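Local coordinates for lipid II:glycine glycyltransferase (Staphylococcus aureus, PDB 6SNR), which probably catalyses transfer of glycine from glycyl-tRNA to the lysine of lipid II, starting the pentaglycine bridge of the staphylococcal cell wall, at residues 43-48 with 83-88; 57-62 with 94-99; 190-195 with 226-231; 251-256 with 275-280. All coordinates share one frame; numbering follows the deposited sequence.

Interaction 1 of 4, residues 43-48 with 83-88; sequences IAVGRD and KEALNA
The helical turn that sets Ala85 and Ala88 against Val45 is closed by the bond from Asn87 N to Lys83 O, 2.9 Å, while Ala88 N donates to Glu84 O at 3.1 Å. No hydrogen bond crosses from 43-48 to 83-88, and the contact rests on one branched side chain. Val45 spreads its two methyls over the turn: CG1 reaches Ala88 CB at 3.8 Å, and CG2 lies 3.9 Å from Ala85 O and 4.4 Å from Ala85 CB. With CG1 anti to its own carbonyl carbon and CG2 wedged between backbone N and C (chi1 -58°), the fork opens toward the helix, one prong for each alanine. The small alanines let strand and helix come close, Val45 CA standing 6.6 Å from Ala85 CA. At the end of the strand, away from the helix contact, Arg47 NH1 forms a 3.0 Å salt bridge with Asp48 OD2. Ile43, further back on the strand, touches Leu89, Ser92 and Ile96, and Asn82 OD1 accepts from Ala85 N at the helix start. This is the packing of a helix across one face of a mixed beta sheet, as in the acetyltransferase-like domains of the FemABX family.

Interaction 2 of 4, residues 57-62 with 94-99; sequences LLFKKV and KEIAKA
Phe59 holds its ring carbon CG anti to its carbonyl carbon (chi1 -68°), and Ile96 turns its CG2 branch anti to the backbone N, beside the carbonyl carbon; together these settings bring the far end of the ring to the Ile96 methyl. The setting is the helix-on-sheet layer of an acetyltransferase-like domain: helix 83-99 links the parallel neighbouring strands 68-78 and 102-107 in a beta-alpha-beta crossover and also covers the adjoining strand 50-61. The short segments 57-61 and 94-99 run almost parallel, 13° apart, with their axes 10.6 Å from each other at closest approach. Leu57 adds a second apolar touch, its CD2 lying 4.1 Å from Ile96 CG2, so that this methyl serves both strand residues. The side chains of Phe59 and Ile96 cross at about a right angle, the methyl coming in obliquely to the ring. On the strand side the ring also meets that of Tyr39, their planes about 25° apart, while Ile43 touches Leu57. Two atoms at the far end of the Phe59 ring finish the contact: CZ is 3.7 Å from Ile96 CG2, and CE1, at the ring edge, is 3.8 Å from Ala97 CA.

Interaction 3 of 4, residues 190-195 with 226-231; sequences KTFAEL and AELFLV
Phe192 and Leu228 meet at a slant, the leucine bringing a single methyl to the root of the phenylalanine side chain. Leu228 CD1 lies 3.9 Å from Phe192 CG, also 3.9 Å from Phe192 CD1, and 4.0 Å from Phe192 CB. It therefore bears on the place where ring joins chain, and it approaches the ring plane obliquely. Both residues carry CG anti to the backbone N (chi1 -175° in Phe192, 174° in Leu228); in Leu228 the second torsion, 67°, then turns CD1 off the extended line, and it is this methyl that meets Phe192. The second pairing, Thr191 with Leu230, is looser. The CA-CB bond of Leu230 does not aim at the helix, yet the end of its chain swings nearer, and CD2 comes to 4.2 Å from Thr191 CG2. Here the threonine offers its methyl to the leucine. No hydrogen bond links 190-195 to 226-231, so the match is one of apolar shape: two consecutive helix residues pack on two residues of the strand that lie two apart. Around this pair, Phe213 of helix 210-220 meets Phe192 edge-to-face, Tyr217 of the same helix touches Leu228, and Tyr303 of strand 302-312 touches both Thr191 and Leu230. Strand 226-233 runs antiparallel between strands 180-183 and 302-312 of the second mixed sheet; helix 189-202 packs on it through Thr191 and Phe192, while Phe229, whose CA-CB bond points away from that helix, touches Met340 and meets Tyr343 edge-to-face, both of helix 332-347.

Interaction 4 of 4, residues 251-256 with 275-280; sequences AEIAKW and NDAQNK
The helical segments holding Ile253 and Ala277 run antiparallel, 163° between their N-to-C directions, with axes 9.6 Å apart at closest approach and the CA atoms of these two residues 6.8 Å apart. Ile253 reaches across with its longer branch: CG1 lies 3.7 Å from Ala277 CB and CD1 3.8 Å from the same methyl. The branch is set anti to the carbonyl carbon (chi1 -72°), and its tip runs on past the alanine to Gln278, where Ile253 CD1 stands 4.1 Å from Gln278 CG. Helices 235-262 and 267-297 form the long antiparallel helical hairpin, a coiled-coil arm projecting from the globular part of the protein, as in FemA of the same family. Within the arm, Ile281 extends the apolar seam beside Ile253, and Leu249 touches Ala277 and Lys280. A polar bridge lies along one border of the seam. One water donates to Glu252 OE1 at 3.0 Å and accepts from Lys280 NZ at 3.0 Å, joining two groups of probably opposite charge. The carboxylate and ammonium do not touch directly, Glu252 OE1 and Lys280 NZ being 5.5 Å apart, and the Lys280 chain is extended beyond CB, which carries NZ out to the water.

Overall arrangement
From the N terminus, strands 39-47 and 50-61 are laid down as neighbours in the first sheet, and helix 83-99 then returns to both. Interaction 1 joins the start of that helix to the earlier strand and interaction 2 joins its end to the later one, so their loops cross; they touch through Ile43 of the earlier strand. Interaction 3 follows in series, centred about 36 Å from interaction 2, and fixes helix 189-202 on strand 226-233 of the second sheet. That strand leads directly into helix 235-262, where interaction 4 closes the hairpin arm, its centre about 75 Å from that of interaction 2, on the opposite side of the chain's centre.

Interaction 1 of 4, residues 43-48 with 83-88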
loop_
_atom_site.group_PDB
_atom_site.type_symbol
_atom_site.label_atom_id
_atom_site.label_comp_id
_atom_site.label_asym_id
_atom_site.label_seq_id
_atom_site.Cartn_x
_atom_site.Cartn_y
_atom_site.Cartn_z
ATOM N N ILE A 43 0.963 -16.377 -20.960
ATOM C CA ILE A 43 -0.081 -16.878 -21.880
ATOM C C ILE A 43 -1.079 -15.752 -22.119
ATOM O O ILE A 43 -1.286 -14.873 -21.281
ATOM C CB ILE A 43 -0.821 -18.135 -21.384
ATOM C CG1 ILE A 43 -1.455 -17.948 -19.976
ATOM C CG2 ILE A 43 0.164 -19.293 -21.295
ATOM C CD1 ILE A 43 -2.256 -19.141 -19.423
ATOM N N ALA A 44 -1.719 -15.779 -23.285
ATOM C CA ALA A 44 -2.793 -14.857 -23.644
ATOM C C ALA A 44 -3.714 -15.585 -24.576
ATOM O O ALA A 44 -3.262 -16.390 -25.377
ATOM C CB ALA A 44 -2.269 -13.565 -24.253
ATOM N N VAL A 45 -5.002 -15.342 -24.428
ATOM C CA VAL A 45 -6.045 -15.904 -25.305
ATOM C C VAL A 45 -7.046 -14.804 -25.721
ATOM O O VAL A 45 -7.231 -13.783 -25.039
ATOM C CB VAL A 45 -6.791 -17.050 -24.595
ATOM C CG1 VAL A 45 -5.863 -18.173 -24.155
ATOM C CG2 VAL A 45 -7.605 -16.512 -23.431
ATOM N N GLY A 46 -7.632 -14.961 -26.909
ATOM C CA GLY A 46 -8.620 -14.017 -27.395
ATOM C C GLY A 46 -9.245 -14.441 -28.722
ATOM O O GLY A 46 -9.091 -15.579 -29.145
ATOM N N ARG A 47 -9.982 -13.519 -29.323
ATOM C CA ARG A 47 -10.702 -13.780 -30.586
ATOM C C ARG A 47 -10.714 -12.506 -31.398
ATOM O O ARG A 47 -10.865 -11.409 -30.838
ATOM C CB ARG A 47 -12.156 -14.172 -30.322
ATOM C CG ARG A 47 -12.367 -15.599 -29.881
ATOM C CD ARG A 47 -13.849 -15.932 -29.792
ATOM N NE ARG A 47 -14.465 -16.153 -31.109
ATOM C CZ ARG A 47 -15.189 -15.262 -31.792
ATOM N NH1 ARG A 47 -15.412 -14.035 -31.317
ATOM N NH2 ARG A 47 -15.693 -15.597 -32.975
ATOM N N ASP A 48 -10.566 -12.649 -32.715
ATOM C CA ASP A 48 -10.660 -11.504 -33.634
ATOM C C ASP A 48 -9.644 -10.414 -33.334
ATOM O O ASP A 48 -9.937 -9.232 -33.538
ATOM C CB ASP A 48 -12.069 -10.882 -33.603
ATOM C CG ASP A 48 -13.178 -11.905 -33.814
ATOM O OD1 ASP A 48 -13.055 -12.731 -34.734
ATOM O OD2 ASP A 48 -14.167 -11.885 -33.048
ATOM N N LYS A 83 -16.479 -18.622 -19.691
ATOM C CA LYS A 83 -16.043 -20.002 -19.678
ATOM C C LYS A 83 -15.026 -20.347 -20.777
ATOM O O LYS A 83 -14.096 -21.126 -20.533
ATOM C CB LYS A 83 -17.247 -20.956 -19.815
ATOM C CG LYS A 83 -18.198 -20.954 -18.632
ATOM C CD LYS A 83 -19.217 -22.075 -18.785
ATOM C CE LYS A 83 -20.161 -22.156 -17.604
ATOM N NZ LYS A 83 -21.066 -20.982 -17.508
ATOM N N GLU A 84 -15.224 -19.796 -21.979
ATOM C CA GLU A 84 -14.353 -20.126 -23.099
ATOM C C GLU A 84 -12.946 -19.591 -22.860
ATOM O O GLU A 84 -11.989 -20.279 -23.119
ATOM C CB GLU A 84 -14.912 -19.629 -24.432
ATOM C CG GLU A 84 -16.141 -20.404 -24.897
ATOM C CD GLU A 84 -15.815 -21.701 -25.628
ATOM O OE1 GLU A 84 -14.710 -22.276 -25.431
ATOM O OE2 GLU A 84 -16.684 -22.153 -26.410
ATOM N N ALA A 85 -12.845 -18.374 -22.355
ATOM C CA ALA A 85 -11.532 -17.784 -22.098
ATOM C C ALA A 85 -10.870 -18.489 -20.925
ATOM O O ALA A 85 -9.656 -18.753 -20.933
ATOM C CB ALA A 85 -11.677 -16.294 -21.803
ATOM N N LEU A 86 -11.624 -18.731 -19.862
ATOM C CA LEU A 86 -11.062 -19.465 -18.719
ATOM C C LEU A 86 -10.521 -20.833 -19.121
ATOM O O LEU A 86 -9.382 -21.183 -18.775
ATOM C CB LEU A 86 -12.097 -19.610 -17.601
ATOM C CG LEU A 86 -11.686 -20.294 -16.305
ATOM C CD1 LEU A 86 -10.550 -19.565 -15.581
ATOM C CD2 LEU A 86 -12.928 -20.387 -15.424
ATOM N N ASN A 87 -11.323 -21.634 -19.869
ATOM C CA ASN A 87 -10.827 -22.945 -20.311
ATOM C C ASN A 87 -9.579 -22.858 -21.175
ATOM O O ASN A 87 -8.659 -23.668 -21.070
ATOM C CB ASN A 87 -11.943 -23.673 -21.096
ATOM C CG ASN A 87 -11.488 -24.990 -21.706
ATOM O OD1 ASN A 87 -11.410 -25.108 -22.951
ATOM N ND2 ASN A 87 -11.189 -25.982 -20.865
ATOM N N ALA A 88 -9.562 -21.875 -22.070
ATOM C CA ALA A 88 -8.409 -21.705 -22.942
ATOM C C ALA A 88 -7.144 -21.346 -22.185
ATOM O O ALA A 88 -6.058 -21.860 -22.465
ATOM C CB ALA A 88 -8.697 -20.691 -23.990
#

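Interaction 2 of 4, residues 57-62 with 94-99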
loop_
_atom_site.group_PDB
_atom_site.type_symbol
_atom_site.label_atom_id
_atom_site.label_comp_id
_atom_site.label_asym_id
_atom_site.label_seq_id
_atom_site.Cartn_x
_atom_site.Cartn_y
_atom_site.Cartn_z
ATOM N N LEU A 57 2.744 -16.837 -15.361
ATOM C CA LEU A 57 3.065 -18.057 -14.597
ATOM C C LEU A 57 4.433 -17.945 -14.039
ATOM O O LEU A 57 5.406 -17.643 -14.774
ATOM C CB LEU A 57 3.003 -19.296 -15.555
ATOM C CG LEU A 57 1.663 -19.799 -16.071
ATOM C CD1 LEU A 57 0.744 -18.801 -16.709
ATOM C CD2 LEU A 57 1.948 -20.962 -17.046
ATOM N N LEU A 58 4.602 -18.181 -12.739
ATOM C CA LEU A 58 5.889 -18.205 -12.130
ATOM C C LEU A 58 6.188 -19.641 -11.760
ATOM O O LEU A 58 5.390 -20.316 -11.115
ATOM C CB LEU A 58 5.951 -17.344 -10.855
ATOM C CG LEU A 58 5.788 -15.845 -11.151
ATOM C CD1 LEU A 58 5.688 -15.025 -9.850
ATOM C CD2 LEU A 58 6.955 -15.358 -11.970
ATOM N N PHE A 59 7.378 -20.072 -12.118
ATOM C CA PHE A 59 7.879 -21.414 -11.749
ATOM C C PHE A 59 9.057 -21.393 -10.808
ATOM O O PHE A 59 9.978 -20.561 -10.948
ATOM C CB PHE A 59 8.331 -22.156 -13.066
ATOM C CG PHE A 59 7.215 -22.498 -13.964
ATOM C CD1 PHE A 59 6.551 -23.693 -13.887
ATOM C CD2 PHE A 59 6.816 -21.638 -14.979
ATOM C CE1 PHE A 59 5.511 -23.997 -14.726
ATOM C CE2 PHE A 59 5.773 -21.932 -15.802
ATOM C CZ PHE A 59 5.092 -23.121 -15.706
ATOM N N LYS A 60 9.107 -22.392 -9.900
ATOM C CA LYS A 60 10.245 -22.521 -9.019
ATOM C C LYS A 60 10.428 -23.997 -8.716
ATOM O O LYS A 60 9.472 -24.682 -8.447
ATOM C CB LYS A 60 10.097 -21.743 -7.725
ATOM C CG LYS A 60 11.348 -21.712 -6.843
ATOM C CD LYS A 60 11.196 -20.767 -5.675
ATOM C CE LYS A 60 12.315 -20.913 -4.665
ATOM N NZ LYS A 60 12.248 -19.848 -3.608
ATOM N N LYS A 61 11.690 -24.437 -8.745
ATOM C CA LYS A 61 12.033 -25.837 -8.448
ATOM C C LYS A 61 11.725 -26.171 -6.991
ATOM O O LYS A 61 11.991 -25.377 -6.080
ATOM C CB LYS A 61 13.511 -26.059 -8.748
ATOM C CG LYS A 61 14.070 -27.426 -8.335
ATOM C CD LYS A 61 15.454 -27.278 -7.711
ATOM C CE LYS A 61 15.426 -26.326 -6.521
ATOM N NZ LYS A 61 16.288 -26.675 -5.350
ATOM N N VAL A 62 11.168 -27.366 -6.783
ATOM C CA VAL A 62 10.880 -27.873 -5.400
ATOM C C VAL A 62 12.198 -28.396 -4.777
ATOM O O VAL A 62 12.901 -29.179 -5.428
ATOM C CB VAL A 62 9.788 -28.958 -5.407
ATOM C CG1 VAL A 62 9.514 -29.423 -3.981
ATOM C CG2 VAL A 62 8.475 -28.471 -6.022
ATOM N N LYS A 94 -1.606 -25.626 -18.764
ATOM C CA LYS A 94 -1.287 -27.046 -18.615
ATOM C C LYS A 94 -0.177 -27.451 -19.571
ATOM O O LYS A 94 0.708 -28.139 -19.205
ATOM C CB LYS A 94 -2.522 -27.898 -18.885
ATOM C CG LYS A 94 -3.514 -27.959 -17.740
ATOM C CD LYS A 94 -4.847 -28.530 -18.160
ATOM C CE LYS A 94 -4.655 -29.951 -18.671
ATOM N NZ LYS A 94 -5.959 -30.616 -18.634
ATOM N N GLU A 95 -0.221 -26.952 -20.803
ATOM C CA GLU A 95 0.871 -27.247 -21.758
ATOM C C GLU A 95 2.260 -26.823 -21.226
ATOM O O GLU A 95 3.270 -27.555 -21.242
ATOM C CB GLU A 95 0.619 -26.544 -23.095
ATOM C CG GLU A 95 -0.598 -26.946 -23.881
ATOM C CD GLU A 95 -0.546 -26.513 -25.349
ATOM O OE1 GLU A 95 0.502 -25.997 -25.813
ATOM O OE2 GLU A 95 -1.573 -26.709 -26.035
ATOM N N ILE A 96 2.343 -25.576 -20.754
ATOM C CA ILE A 96 3.597 -25.058 -20.271
ATOM C C ILE A 96 4.031 -25.800 -18.995
ATOM O O ILE A 96 5.168 -26.200 -18.827
ATOM C CB ILE A 96 3.459 -23.547 -20.023
ATOM C CG1 ILE A 96 3.195 -22.818 -21.319
ATOM C CG2 ILE A 96 4.695 -22.987 -19.346
ATOM C CD1 ILE A 96 2.917 -21.341 -21.146
ATOM N N ALA A 97 3.099 -25.932 -18.044
ATOM C CA ALA A 97 3.411 -26.505 -16.745
ATOM C C ALA A 97 3.874 -27.965 -16.837
ATOM O O ALA A 97 4.742 -28.352 -16.120
ATOM C CB ALA A 97 2.203 -26.366 -15.816
ATOM N N LYS A 98 3.288 -28.740 -17.732
ATOM C CA LYS A 98 3.703 -30.138 -17.882
ATOM C C LYS A 98 5.136 -30.182 -18.409
ATOM O O LYS A 98 5.958 -30.980 -17.953
ATOM C CB LYS A 98 2.728 -30.881 -18.787
ATOM C CG LYS A 98 1.402 -31.169 -18.122
ATOM C CD LYS A 98 0.401 -31.662 -19.162
ATOM C CE LYS A 98 -0.897 -32.127 -18.546
ATOM N NZ LYS A 98 -0.790 -33.422 -17.828
ATOM N N ALA A 99 5.446 -29.290 -19.351
ATOM C CA ALA A 99 6.809 -29.181 -19.871
ATOM C C ALA A 99 7.828 -28.744 -18.831
ATOM O O ALA A 99 9.002 -29.068 -18.956
ATOM C CB ALA A 99 6.828 -28.258 -21.078
#

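Interaction 3 of 4, residues 190-195 with 226-231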
loop_
_atom_site.group_PDB
_atom_site.type_symbol
_atom_site.label_atom_id
_atom_site.label_comp_id
_atom_site.label_asym_id
_atom_site.label_seq_id
_atom_site.Cartn_x
_atom_site.Cartn_y
_atom_site.Cartn_z
ATOM N N LYS A 190 17.895 4.293 1.578
ATOM C CA LYS A 190 18.834 4.097 2.683
ATOM C C LYS A 190 18.231 4.604 3.976
ATOM O O LYS A 190 18.241 3.882 4.959
ATOM C CB LYS A 190 20.189 4.755 2.432
ATOM C CG LYS A 190 21.095 3.968 1.491
ATOM C CD LYS A 190 22.456 4.631 1.300
ATOM C CE LYS A 190 23.179 4.850 2.627
ATOM N NZ LYS A 190 24.624 5.199 2.461
ATOM N N THR A 191 17.591 5.767 3.908
ATOM C CA THR A 191 16.757 6.283 5.007
ATOM C C THR A 191 15.625 5.302 5.338
ATOM O O THR A 191 15.385 4.936 6.501
ATOM C CB THR A 191 16.220 7.692 4.654
ATOM O OG1 THR A 191 17.332 8.608 4.506
ATOM C CG2 THR A 191 15.269 8.214 5.771
ATOM N N PHE A 192 14.915 4.836 4.317
ATOM C CA PHE A 192 13.843 3.879 4.574
ATOM C C PHE A 192 14.278 2.605 5.290
ATOM O O PHE A 192 13.631 2.103 6.203
ATOM C CB PHE A 192 13.189 3.513 3.233
ATOM C CG PHE A 192 11.996 2.633 3.390
ATOM C CD1 PHE A 192 10.842 3.129 3.962
ATOM C CD2 PHE A 192 12.040 1.302 2.997
ATOM C CE1 PHE A 192 9.734 2.344 4.111
ATOM C CE2 PHE A 192 10.930 0.492 3.181
ATOM C CZ PHE A 192 9.774 1.003 3.725
ATOM N N ALA A 193 15.394 2.029 4.848
ATOM C CA ALA A 193 15.849 0.784 5.468
ATOM C C ALA A 193 16.208 0.983 6.934
ATOM O O ALA A 193 16.006 0.077 7.756
ATOM C CB ALA A 193 17.049 0.228 4.703
ATOM N N GLU A 194 16.758 2.154 7.257
ATOM C CA GLU A 194 17.085 2.517 8.641
ATOM C C GLU A 194 15.818 2.585 9.492
ATOM O O GLU A 194 15.760 2.063 10.607
ATOM C CB GLU A 194 17.822 3.866 8.687
ATOM C CG GLU A 194 19.231 3.839 8.091
ATOM C CD GLU A 194 19.967 5.170 8.216
ATOM O OE1 GLU A 194 20.091 5.665 9.359
ATOM O OE2 GLU A 194 20.435 5.715 7.182
ATOM N N LEU A 195 14.785 3.235 8.962
ATOM C CA LEU A 195 13.521 3.300 9.655
ATOM C C LEU A 195 12.907 1.912 9.850
ATOM O O LEU A 195 12.305 1.614 10.882
ATOM C CB LEU A 195 12.550 4.219 8.883
ATOM C CG LEU A 195 12.901 5.699 8.826
ATOM C CD1 LEU A 195 11.994 6.418 7.842
ATOM C CD2 LEU A 195 12.769 6.317 10.212
ATOM N N ALA A 226 5.980 2.010 -8.558
ATOM C CA ALA A 226 6.508 1.989 -7.195
ATOM C C ALA A 226 6.973 3.401 -6.883
ATOM O O ALA A 226 7.667 4.011 -7.699
ATOM C CB ALA A 226 7.633 1.037 -7.048
ATOM N N GLU A 227 6.577 3.924 -5.713
ATOM C CA GLU A 227 7.114 5.190 -5.214
ATOM C C GLU A 227 7.438 5.086 -3.734
ATOM O O GLU A 227 6.755 4.403 -2.981
ATOM C CB GLU A 227 6.114 6.318 -5.430
ATOM C CG GLU A 227 5.664 6.443 -6.881
ATOM C CD GLU A 227 6.666 7.172 -7.772
ATOM O OE1 GLU A 227 7.608 7.820 -7.270
ATOM O OE2 GLU A 227 6.478 7.087 -8.994
ATOM N N LEU A 228 8.489 5.805 -3.324
ATOM C CA LEU A 228 8.891 5.893 -1.955
ATOM C C LEU A 228 8.508 7.262 -1.403
ATOM O O LEU A 228 8.760 8.275 -2.061
ATOM C CB LEU A 228 10.394 5.729 -1.840
ATOM C CG LEU A 228 11.019 5.947 -0.455
ATOM C CD1 LEU A 228 10.581 4.875 0.519
ATOM C CD2 LEU A 228 12.548 6.043 -0.548
ATOM N N PHE A 229 7.893 7.276 -0.225
ATOM C CA PHE A 229 7.527 8.558 0.433
ATOM C C PHE A 229 8.299 8.592 1.728
ATOM O O PHE A 229 8.433 7.558 2.381
ATOM C CB PHE A 229 6.010 8.658 0.683
ATOM C CG PHE A 229 5.218 8.808 -0.556
ATOM C CD1 PHE A 229 4.936 7.700 -1.333
ATOM C CD2 PHE A 229 4.802 10.045 -0.993
ATOM C CE1 PHE A 229 4.277 7.835 -2.521
ATOM C CE2 PHE A 229 4.092 10.177 -2.175
ATOM C CZ PHE A 229 3.838 9.042 -2.944
ATOM N N LEU A 230 8.766 9.794 2.121
ATOM C CA LEU A 230 9.480 9.985 3.386
ATOM C C LEU A 230 8.873 11.214 4.088
ATOM O O LEU A 230 8.530 12.218 3.415
ATOM C CB LEU A 230 10.942 10.238 3.092
ATOM C CG LEU A 230 11.762 9.126 2.489
ATOM C CD1 LEU A 230 13.185 9.588 2.222
ATOM C CD2 LEU A 230 11.755 7.934 3.413
ATOM N N VAL A 231 8.776 11.162 5.407
ATOM C CA VAL A 231 8.232 12.324 6.176
ATOM C C VAL A 231 9.393 12.959 6.952
ATOM O O VAL A 231 10.084 12.265 7.685
ATOM C CB VAL A 231 7.142 11.902 7.147
ATOM C CG1 VAL A 231 6.620 13.099 7.950
ATOM C CG2 VAL A 231 5.988 11.230 6.393
#

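Interaction 4 of 4, residues 251-256 with 275-280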
loop_
_atom_site.group_PDB
_atom_site.type_symbol
_atom_site.label_atom_id
_atom_site.label_comp_id
_atom_site.label_asym_id
_atom_site.label_seq_id
_atom_site.Cartn_x
_atom_site.Cartn_y
_atom_site.Cartn_z
ATOM N N ALA A 251 0.851 42.134 14.212
ATOM C CA ALA A 251 -0.136 42.893 13.420
ATOM C C ALA A 251 -1.550 42.843 14.017
ATOM O O ALA A 251 -2.267 43.846 13.950
ATOM C CB ALA A 251 -0.138 42.440 11.965
ATOM N N GLU A 252 -1.953 41.695 14.585
ATOM C CA GLU A 252 -3.201 41.606 15.335
ATOM C C GLU A 252 -3.191 42.603 16.490
ATOM O O GLU A 252 -4.184 43.278 16.741
ATOM C CB GLU A 252 -3.427 40.199 15.910
ATOM C CG GLU A 252 -3.795 39.101 14.924
ATOM C CD GLU A 252 -3.780 37.721 15.586
ATOM O OE1 GLU A 252 -4.089 37.638 16.803
ATOM O OE2 GLU A 252 -3.443 36.718 14.901
ATOM N N ILE A 253 -2.075 42.652 17.224
ATOM C CA ILE A 253 -1.984 43.523 18.378
ATOM C C ILE A 253 -2.118 44.978 17.925
ATOM O O ILE A 253 -2.839 45.750 18.559
ATOM C CB ILE A 253 -0.698 43.302 19.180
ATOM C CG1 ILE A 253 -0.800 41.973 19.911
ATOM C CG2 ILE A 253 -0.514 44.391 20.225
ATOM C CD1 ILE A 253 0.487 41.455 20.544
ATOM N N ALA A 254 -1.429 45.334 16.842
ATOM C CA ALA A 254 -1.582 46.681 16.260
ATOM C C ALA A 254 -3.041 47.036 15.993
ATOM O O ALA A 254 -3.490 48.129 16.362
ATOM C CB ALA A 254 -0.779 46.812 14.969
ATOM N N LYS A 255 -3.774 46.118 15.367
ATOM C CA LYS A 255 -5.196 46.303 15.022
ATOM C C LYS A 255 -6.079 46.514 16.271
ATOM O O LYS A 255 -6.894 47.428 16.309
ATOM C CB LYS A 255 -5.680 45.104 14.190
ATOM C CG LYS A 255 -7.175 45.046 13.888
ATOM C CD LYS A 255 -7.596 43.684 13.328
ATOM C CE LYS A 255 -7.613 42.606 14.402
ATOM N NZ LYS A 255 -8.082 41.281 13.917
ATOM N N TRP A 256 -5.934 45.659 17.287
ATOM C CA TRP A 256 -6.686 45.836 18.540
ATOM C C TRP A 256 -6.275 47.086 19.325
ATOM O O TRP A 256 -7.103 47.692 19.983
ATOM C CB TRP A 256 -6.574 44.572 19.440
ATOM C CG TRP A 256 -7.406 43.427 18.952
ATOM C CD1 TRP A 256 -6.956 42.277 18.365
ATOM C CD2 TRP A 256 -8.849 43.330 18.966
ATOM N NE1 TRP A 256 -8.022 41.469 18.021
ATOM C CE2 TRP A 256 -9.191 42.077 18.393
ATOM C CE3 TRP A 256 -9.878 44.166 19.422
ATOM C CZ2 TRP A 256 -10.524 41.650 18.258
ATOM C CZ3 TRP A 256 -11.225 43.733 19.288
ATOM C CH2 TRP A 256 -11.523 42.484 18.711
ATOM N N ASN A 275 -3.752 40.625 25.302
ATOM C CA ASN A 275 -3.136 39.723 26.297
ATOM C C ASN A 275 -2.957 38.326 25.717
ATOM O O ASN A 275 -1.860 37.738 25.813
ATOM C CB ASN A 275 -3.961 39.670 27.585
ATOM C CG ASN A 275 -3.919 40.984 28.357
ATOM O OD1 ASN A 275 -3.072 41.823 28.111
ATOM N ND2 ASN A 275 -4.819 41.147 29.305
ATOM N N ASP A 276 -3.996 37.833 25.034
ATOM C CA ASP A 276 -3.936 36.511 24.392
ATOM C C ASP A 276 -2.799 36.431 23.359
ATOM O O ASP A 276 -1.988 35.475 23.323
ATOM C CB ASP A 276 -5.263 36.200 23.668
ATOM C CG ASP A 276 -6.417 35.943 24.594
ATOM O OD1 ASP A 276 -6.203 35.783 25.812
ATOM O OD2 ASP A 276 -7.582 35.876 24.056
ATOM N N ALA A 277 -2.705 37.454 22.504
ATOM C CA ALA A 277 -1.697 37.464 21.482
ATOM C C ALA A 277 -0.253 37.595 22.050
ATOM O O ALA A 277 0.669 36.974 21.577
ATOM C CB ALA A 277 -1.984 38.557 20.469
ATOM N N GLN A 278 -0.097 38.392 23.095
ATOM C CA GLN A 278 1.195 38.502 23.785
ATOM C C GLN A 278 1.654 37.125 24.314
ATOM O O GLN A 278 2.830 36.775 24.234
ATOM C CB GLN A 278 1.109 39.451 24.982
ATOM C CG GLN A 278 0.970 40.927 24.607
ATOM C CD GLN A 278 0.641 41.886 25.775
ATOM O OE1 GLN A 278 0.397 41.492 26.953
ATOM N NE2 GLN A 278 0.658 43.163 25.455
ATOM N N ASN A 279 0.724 36.420 24.936
ATOM C CA ASN A 279 1.000 35.049 25.437
ATOM C C ASN A 279 1.445 34.119 24.307
ATOM O O ASN A 279 2.424 33.383 24.450
ATOM C CB ASN A 279 -0.204 34.484 26.185
ATOM C CG ASN A 279 -0.479 35.206 27.510
ATOM O OD1 ASN A 279 0.410 35.866 28.084
ATOM N ND2 ASN A 279 -1.709 35.091 28.001
ATOM N N LYS A 280 0.741 34.180 23.175
ATOM C CA LYS A 280 1.129 33.398 22.026
ATOM C C LYS A 280 2.498 33.775 21.485
ATOM O O LYS A 280 3.274 32.909 21.100
ATOM C CB LYS A 280 0.074 33.425 20.923
ATOM C CG LYS A 280 -1.276 32.849 21.306
ATOM C CD LYS A 280 -2.211 32.891 20.091
ATOM C CE LYS A 280 -3.664 32.688 20.455
ATOM N NZ LYS A 280 -4.492 32.748 19.215
HETATM O O HOH W 1 -4.063 35.752 19.151
#